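PnpC (Pseudomonas putida, PDB 3N9T) catalyses the intradiol ring cleavage of hydroxyquinol by dioxygen, a reaction carried out at a ferric iron. Local coordinates at residues S79-V84 and E204-A209; W214-L219 and F249-S254. All coordinates share one frame; numbering follows the deposited sequence.

Contact 1 of 2, residues S79-V84 and E204-A209. With HGX (1-heptadecanoyl-2-tridecanoyl-3-glycerol-phosphonyl choline), chain B.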
loop_
_atom_site.group_PDB
_atom_site.type_symbol
_atom_site.label_atom_id
_atom_site.label_comp_id
_atom_site.label_asym_id
_atom_site.label_seq_id
_atom_site.Cartn_x
_atom_site.Cartn_y
_atom_site.Cartn_z
ATOM N N SER A 79 -3.389 3.022 -8.019
ATOM C CA SER A 79 -2.509 2.232 -8.953
ATOM C C SER A 79 -2.379 2.941 -10.296
ATOM O O SER A 79 -1.252 3.100 -10.828
ATOM C CB SER A 79 -3.098 0.807 -9.219
ATOM O OG SER A 79 -2.266 0.101 -10.148
ATOM N N ASP A 80 -3.507 3.473 -10.798
ATOM C CA ASP A 80 -3.480 4.133 -12.134
ATOM C C ASP A 80 -2.645 5.397 -12.091
ATOM O O ASP A 80 -1.799 5.579 -12.940
ATOM C CB ASP A 80 -4.879 4.528 -12.599
ATOM C CG ASP A 80 -5.817 3.326 -12.865
ATOM O OD1 ASP A 80 -5.395 2.182 -13.089
ATOM O OD2 ASP A 80 -7.024 3.584 -12.933
ATOM N N THR A 81 -2.915 6.275 -11.098
ATOM C CA THR A 81 -2.256 7.579 -10.977
ATOM C C THR A 81 -0.791 7.501 -10.537
ATOM O O THR A 81 -0.048 8.466 -10.691
ATOM C CB THR A 81 -3.036 8.580 -10.067
ATOM O OG1 THR A 81 -3.224 8.008 -8.766
ATOM C CG2 THR A 81 -4.425 8.893 -10.699
ATOM N N LEU A 82 -0.366 6.353 -10.048
ATOM C CA LEU A 82 1.050 6.171 -9.717
ATOM C C LEU A 82 1.741 5.379 -10.807
ATOM O O LEU A 82 2.942 5.049 -10.689
ATOM C CB LEU A 82 1.227 5.429 -8.388
ATOM C CG LEU A 82 0.712 6.129 -7.136
ATOM C CD1 LEU A 82 0.977 5.282 -5.912
ATOM C CD2 LEU A 82 1.489 7.465 -7.033
ATOM N N GLY A 83 1.002 5.079 -11.879
ATOM C CA GLY A 83 1.595 4.441 -13.101
ATOM C C GLY A 83 1.786 2.924 -13.013
ATOM O O GLY A 83 2.342 2.281 -13.932
ATOM N N VAL A 84 1.299 2.356 -11.924
ATOM C CA VAL A 84 1.454 0.934 -11.712
ATOM C C VAL A 84 0.559 0.138 -12.689
ATOM O O VAL A 84 1.005 -0.845 -13.241
ATOM C CB VAL A 84 1.159 0.550 -10.256
ATOM C CG1 VAL A 84 1.196 -0.974 -10.119
ATOM C CG2 VAL A 84 2.254 1.132 -9.350
ATOM N N GLU A 204 -6.385 14.138 -3.220
ATOM C CA GLU A 204 -5.490 14.818 -2.274
ATOM C C GLU A 204 -4.058 14.693 -2.644
ATOM O O GLU A 204 -3.299 15.675 -2.570
ATOM C CB GLU A 204 -5.607 14.248 -0.870
ATOM C CG GLU A 204 -6.832 14.678 -0.123
ATOM C CD GLU A 204 -6.959 13.886 1.198
ATOM O OE1 GLU A 204 -5.907 13.405 1.750
ATOM O OE2 GLU A 204 -8.107 13.714 1.643
ATOM N N MET A 205 -3.649 13.471 -3.002
ATOM C CA MET A 205 -2.309 13.252 -3.476
ATOM C C MET A 205 -1.999 14.099 -4.745
ATOM O O MET A 205 -0.941 14.734 -4.830
ATOM C CB MET A 205 -2.121 11.743 -3.781
ATOM C CG MET A 205 -0.698 11.399 -4.396
ATOM S SD MET A 205 -0.752 9.688 -5.000
ATOM C CE MET A 205 -1.515 10.049 -6.641
ATOM N N LEU A 206 -2.892 14.080 -5.744
ATOM C CA LEU A 206 -2.718 14.910 -6.945
ATOM C C LEU A 206 -2.649 16.411 -6.582
ATOM O O LEU A 206 -1.847 17.125 -7.122
ATOM C CB LEU A 206 -3.848 14.670 -7.985
ATOM C CG LEU A 206 -3.936 13.201 -8.508
ATOM C CD1 LEU A 206 -5.065 13.099 -9.408
ATOM C CD2 LEU A 206 -2.714 12.821 -9.243
ATOM N N ASP A 207 -3.482 16.867 -5.663
ATOM C CA ASP A 207 -3.360 18.250 -5.216
ATOM C C ASP A 207 -2.006 18.631 -4.585
ATOM O O ASP A 207 -1.346 19.605 -4.989
ATOM C CB ASP A 207 -4.526 18.622 -4.307
ATOM C CG ASP A 207 -4.553 20.137 -4.052
ATOM O OD1 ASP A 207 -4.755 20.915 -5.007
ATOM O OD2 ASP A 207 -4.286 20.531 -2.930
ATOM N N ALA A 208 -1.536 17.800 -3.662
ATOM C CA ALA A 208 -0.224 17.959 -3.076
ATOM C C ALA A 208 0.879 17.901 -4.117
ATOM O O ALA A 208 1.895 18.603 -3.997
ATOM C CB ALA A 208 0.005 16.900 -2.010
ATOM N N ALA A 209 0.683 17.106 -5.181
ATOM C CA ALA A 209 1.717 16.986 -6.214
ATOM C C ALA A 209 1.735 18.126 -7.235
ATOM O O ALA A 209 2.607 18.186 -8.099
ATOM C CB ALA A 209 1.508 15.623 -6.989
HETATM O O11 HGX B . 4.245 15.289 3.392
HETATM C C11 HGX B . 3.378 14.582 3.804
HETATM C C12 HGX B . 3.743 13.209 4.266
HETATM C C13 HGX B . 3.624 12.231 3.124
HETATM C C14 HGX B . 3.791 10.885 3.776
HETATM C C15 HGX B . 3.752 9.801 2.773
HETATM C C16 HGX B . 4.187 8.534 3.438
HETATM C C17 HGX B . 3.791 7.375 2.560
HETATM C C18 HGX B . 4.610 6.178 3.000
HETATM C C19 HGX B . 3.798 4.905 2.914
HETATM C C20 HGX B . 4.276 4.007 4.057
HETATM C C21 HGX B . 3.508 4.247 5.361
HETATM C C22 HGX B . 3.041 2.990 6.101
HETATM C C23 HGX B . 3.288 1.667 5.367
HETATM O O3 HGX B . 2.031 15.089 3.843
HETATM C C3 HGX B . 1.684 16.328 3.231
HETATM C C2 HGX B . 0.807 16.158 1.998
HETATM C C1 HGX B . 0.285 17.523 1.646
HETATM O O3P HGX B . 1.385 18.238 1.108
HETATM O O2 HGX B . -0.344 15.350 2.224
HETATM C C31 HGX B . -0.484 14.201 1.321
HETATM O O31 HGX B . -1.414 14.133 0.555
HETATM C C32 HGX B . 0.386 13.007 1.279
HETATM C C33 HGX B . -0.339 12.076 0.302
HETATM C C34 HGX B . 0.030 10.659 0.651
HETATM C C35 HGX B . 0.425 9.821 -0.538
HETATM C C36 HGX B . 0.649 8.438 -0.039
HETATM C C37 HGX B . 0.461 7.508 -1.221
HETATM C C38 HGX B . 0.935 6.167 -0.741
HETATM C C39 HGX B . 0.297 5.054 -1.548
HETATM C C40 HGX B . 1.316 4.043 -2.050
HETATM C C42 HGX B . 1.557 2.882 -1.082
HETATM C C43 HGX B . 1.134 1.508 -1.635
HETATM C C44 HGX B . 1.166 1.393 -3.162
HETATM C C45 HGX B . -0.203 0.950 -3.670
HETATM C C46 HGX B . -0.534 1.426 -5.098
HETATM C C47 HGX B . -0.914 0.237 -5.973
HETATM C C48 HGX B . -2.358 -0.064 -5.627
HETATM O O1 HGX B . 0.187 20.318 1.826
HETATM P P1 HGX B . 1.591 19.751 1.593
HETATM O O4 HGX B . 2.589 19.684 2.736
HETATM O O5 HGX B . 2.253 20.476 0.286
HETATM C C4 HGX B . 2.521 21.895 0.292
HETATM C C5 HGX B . 1.671 22.662 -0.734
HETATM N N1 HGX B . 0.393 23.274 -0.262
HETATM C C6 HGX B . 0.152 24.498 -1.053
HETATM C C7 HGX B . 0.382 23.642 1.177
HETATM C C8 HGX B . -0.714 22.339 -0.544
#
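Met205 leaves helix 201-209 with CG trans to its backbone N (chi1 177°) and then bends at chi3 (84°), which swings CE round toward Thr81 and Leu82 at the end of helix 74-81. Thr81 meets it with OG1 lodged between its own N and carbonyl carbon (chi1 57°). The receiving turn is a Schellman motif: Val84 N reaches back to Ser79 O at 2.9 Å and Gly83 N to Asp80 O at 3.0 Å. Gly83, with positive phi, ends one helix and serves as N-cap of helix 84-91.

The two side chains run past each other in opposite directions, and Thr81 OG1 comes to 3.4 Å from Met205 CE. This is a methyl resting on a hydroxyl oxygen that is already engaged, since OG1 bonds to Leu77 O one turn back in the same helix. Beside it Leu82 lies across the thioether, with CD2 3.8 Å from Met205 SD. Leu206 adds a looser contact from the other helix, its CD2 4.3 Å from Thr81 CB. No hydrogen bond joins the two segments; the buried meeting is made by methyls, sulfur and one hydroxyl.

Both helices also line the phospholipid pocket of this intradiol dioxygenase, where the N-terminal helices and the second subunit close round the lipid. Ser79 OG bonds to Trp53 NE1 of the second subunit, and Leu82 O to His40 NE2 of that subunit. Ala208 CB sits 3.7 Å from the phosphoester oxygen O3P, at the headgroup end. The acyl chain from the central glycerol carbon then runs along the contact, passing Leu82 CD1 at 4.1 Å from its C40, and its terminal carbon C48 stops 3.8 Å from Ser79 CB.

Contact 2 of 2, residues W214-L219 and F249-S254. With FE (Fe (III) ion), chain D.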
loop_
_atom_site.group_PDB
_atom_site.type_symbol
_atom_site.label_atom_id
_atom_site.label_comp_id
_atom_site.label_asym_id
_atom_site.label_seq_id
_atom_site.Cartn_x
_atom_site.Cartn_y
_atom_site.Cartn_z
ATOM N N TRP A 214 -6.628 15.327 -15.397
ATOM C CA TRP A 214 -7.229 15.115 -16.732
ATOM C C TRP A 214 -6.673 13.923 -17.475
ATOM O O TRP A 214 -5.449 13.687 -17.510
ATOM C CB TRP A 214 -7.131 16.336 -17.656
ATOM C CG TRP A 214 -7.924 17.506 -17.193
ATOM C CD1 TRP A 214 -7.521 18.452 -16.307
ATOM C CD2 TRP A 214 -9.259 17.844 -17.561
ATOM N NE1 TRP A 214 -8.524 19.366 -16.099
ATOM C CE2 TRP A 214 -9.599 19.028 -16.864
ATOM C CE3 TRP A 214 -10.193 17.303 -18.457
ATOM C CZ2 TRP A 214 -10.817 19.670 -17.031
ATOM C CZ3 TRP A 214 -11.406 17.935 -18.604
ATOM C CH2 TRP A 214 -11.733 19.076 -17.859
ATOM N N ARG A 215 -7.574 13.239 -18.162
ATOM C CA ARG A 215 -7.172 12.417 -19.296
ATOM C C ARG A 215 -7.319 13.109 -20.651
ATOM O O ARG A 215 -8.335 13.759 -20.893
ATOM C CB ARG A 215 -7.965 11.163 -19.306
ATOM C CG ARG A 215 -7.851 10.484 -17.927
ATOM C CD ARG A 215 -7.650 9.015 -18.063
ATOM N NE ARG A 215 -6.540 8.678 -18.937
ATOM C CZ ARG A 215 -6.514 7.572 -19.650
ATOM N NH1 ARG A 215 -7.515 6.719 -19.555
ATOM N NH2 ARG A 215 -5.494 7.292 -20.436
ATOM N N PRO A 216 -6.319 12.956 -21.530
ATOM C CA PRO A 216 -6.563 13.381 -22.919
ATOM C C PRO A 216 -7.709 12.613 -23.567
ATOM O O PRO A 216 -7.947 11.452 -23.235
ATOM C CB PRO A 216 -5.268 13.029 -23.654
ATOM C CG PRO A 216 -4.580 12.017 -22.777
ATOM C CD PRO A 216 -5.063 12.181 -21.377
ATOM N N ALA A 217 -8.378 13.265 -24.524
ATOM C CA ALA A 217 -9.478 12.656 -25.287
ATOM C C ALA A 217 -9.072 11.341 -25.954
ATOM O O ALA A 217 -7.973 11.218 -26.484
ATOM C CB ALA A 217 -10.025 13.681 -26.327
ATOM N N HIS A 218 -9.924 10.325 -25.842
ATOM C CA HIS A 218 -9.605 9.030 -26.439
ATOM C C HIS A 218 -10.803 8.219 -26.798
ATOM O O HIS A 218 -11.872 8.403 -26.213
ATOM C CB HIS A 218 -8.743 8.173 -25.510
ATOM C CG HIS A 218 -9.328 7.980 -24.132
ATOM N ND1 HIS A 218 -9.174 8.904 -23.128
ATOM C CD2 HIS A 218 -10.038 6.953 -23.593
ATOM C CE1 HIS A 218 -9.790 8.462 -22.031
ATOM N NE2 HIS A 218 -10.330 7.285 -22.288
ATOM N N LEU A 219 -10.546 7.206 -27.642
ATOM C CA LEU A 219 -11.560 6.215 -27.971
ATOM C C LEU A 219 -10.974 4.857 -27.531
ATOM O O LEU A 219 -9.809 4.578 -27.844
ATOM C CB LEU A 219 -11.842 6.270 -29.492
ATOM C CG LEU A 219 -12.879 5.305 -30.123
ATOM C CD1 LEU A 219 -14.297 5.371 -29.420
ATOM C CD2 LEU A 219 -13.012 5.616 -31.619
ATOM N N PHE A 249 -1.072 8.054 -17.295
ATOM C CA PHE A 249 0.033 7.695 -18.147
ATOM C C PHE A 249 -0.338 6.640 -19.231
ATOM O O PHE A 249 0.487 5.776 -19.534
ATOM C CB PHE A 249 1.199 7.184 -17.278
ATOM C CG PHE A 249 1.433 7.985 -16.030
ATOM C CD1 PHE A 249 2.056 9.225 -16.113
ATOM C CD2 PHE A 249 1.013 7.519 -14.790
ATOM C CE1 PHE A 249 2.274 9.998 -15.016
ATOM C CE2 PHE A 249 1.205 8.304 -13.643
ATOM C CZ PHE A 249 1.891 9.526 -13.754
ATOM N N GLY A 250 -1.549 6.746 -19.788
ATOM C CA GLY A 250 -2.038 5.840 -20.840
ATOM C C GLY A 250 -1.444 6.058 -22.252
ATOM O O GLY A 250 -1.475 5.159 -23.099
ATOM N N VAL A 251 -0.961 7.267 -22.520
ATOM C CA VAL A 251 -0.673 7.694 -23.880
ATOM C C VAL A 251 0.641 7.065 -24.264
ATOM O O VAL A 251 1.595 7.101 -23.469
ATOM C CB VAL A 251 -0.508 9.274 -23.988
ATOM C CG1 VAL A 251 -0.137 9.736 -25.457
ATOM C CG2 VAL A 251 -1.771 9.983 -23.539
ATOM N N LYS A 252 0.675 6.504 -25.471
ATOM C CA LYS A 252 1.908 6.142 -26.159
ATOM C C LYS A 252 1.943 6.825 -27.544
ATOM O O LYS A 252 0.905 7.040 -28.137
ATOM C CB LYS A 252 1.983 4.629 -26.311
ATOM C CG LYS A 252 1.968 3.892 -24.945
ATOM C CD LYS A 252 1.882 2.342 -25.121
ATOM C CE LYS A 252 1.879 1.676 -23.731
ATOM N NZ LYS A 252 1.820 0.185 -23.844
ATOM N N GLY A 253 3.131 7.206 -28.020
ATOM C CA GLY A 253 3.304 7.850 -29.325
ATOM C C GLY A 253 2.508 7.239 -30.480
ATOM O O GLY A 253 1.800 7.966 -31.148
ATOM N N SER A 254 2.547 5.909 -30.663
ATOM C CA SER A 254 1.889 5.264 -31.770
ATOM C C SER A 254 0.335 5.204 -31.674
ATOM O O SER A 254 -0.317 4.872 -32.681
ATOM C CB SER A 254 2.432 3.848 -31.921
ATOM O OG SER A 254 1.979 3.019 -30.830
HETATM FE FE FE D . -11.584 6.274 -21.150
HETATM O O HOH W 1 -11.244 4.944 -19.530
#
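Pro216 CG and Val251 CG2 meet at 3.6 Å, a pyrrolidine ring carbon against one methyl branch, the two side chains lying at a slant to each other. Val251 places CG1 trans to its backbone N (chi1 178°), and this turns CG2 to the side where the proline lies. One residue back, Arg215 brings its guanidinium up to the loop, and NH2 comes obliquely to 3.8 Å from Gly250 CA. The arginine chain bends at both chi2 and chi3 to get there. No hydrogen bond crosses directly between 214-219 and 249-254.

The link is made by a third party. Asp246 OD2 takes a salt bridge from Arg215 NH2 and a hydrogen bond from Gly250 N, so one carboxylate oxygen ties the arginine to the loop it lies against. Arg215 also packs on His234 and Phe236 of strand 231-237, and Phe236 touches Val251 as well, so strand 231-237 touches both segments.

Farther out lies the iron site of the intradiol dioxygenases. Pro216 O accepts a 2.8 Å hydrogen bond from His218 ND1, nearly straight at 173° and in the plane of the imidazole. On the far side of that ring NE2 binds the ferric ion at 2.0 Å. Tyr160, Tyr194 and His220 are further protein ligands, and a water sits 2.1 Å from the metal.

With ND1 donating its N-H to Pro216 O, NE2 keeps its lone pair for the iron, and the hydrogen bond and the metal bond together fix the rotation of the ring. Pro216, which touches Val251 through CG, is through its carbonyl a second-shell residue: that carbonyl probably makes His218 a somewhat stronger electron donor to the metal.

How the contacts relate
Contact 1 belongs to the lipid pocket and contact 2 to the iron site, with His218 in the first shell and Pro216 in the second, yet their centres are only 16 Å apart and they touch. Phe249 makes the join: its ring packs against the Schellman turn, with CE2 3.2 Å from Thr81 O and CD2 3.6 Å from Gly83 CA. The chain joins them too, helix 201-209 being followed by strand 214-224, and between these Arg211 bonds through NH1 to Thr81 O. The Thr81 side chain lies about 11 Å from that of the iron ligand Tyr194, whereas the Arg215 side chain lies about 4 Å from the same tyrosine side chain. Both contacts also touch the second subunit.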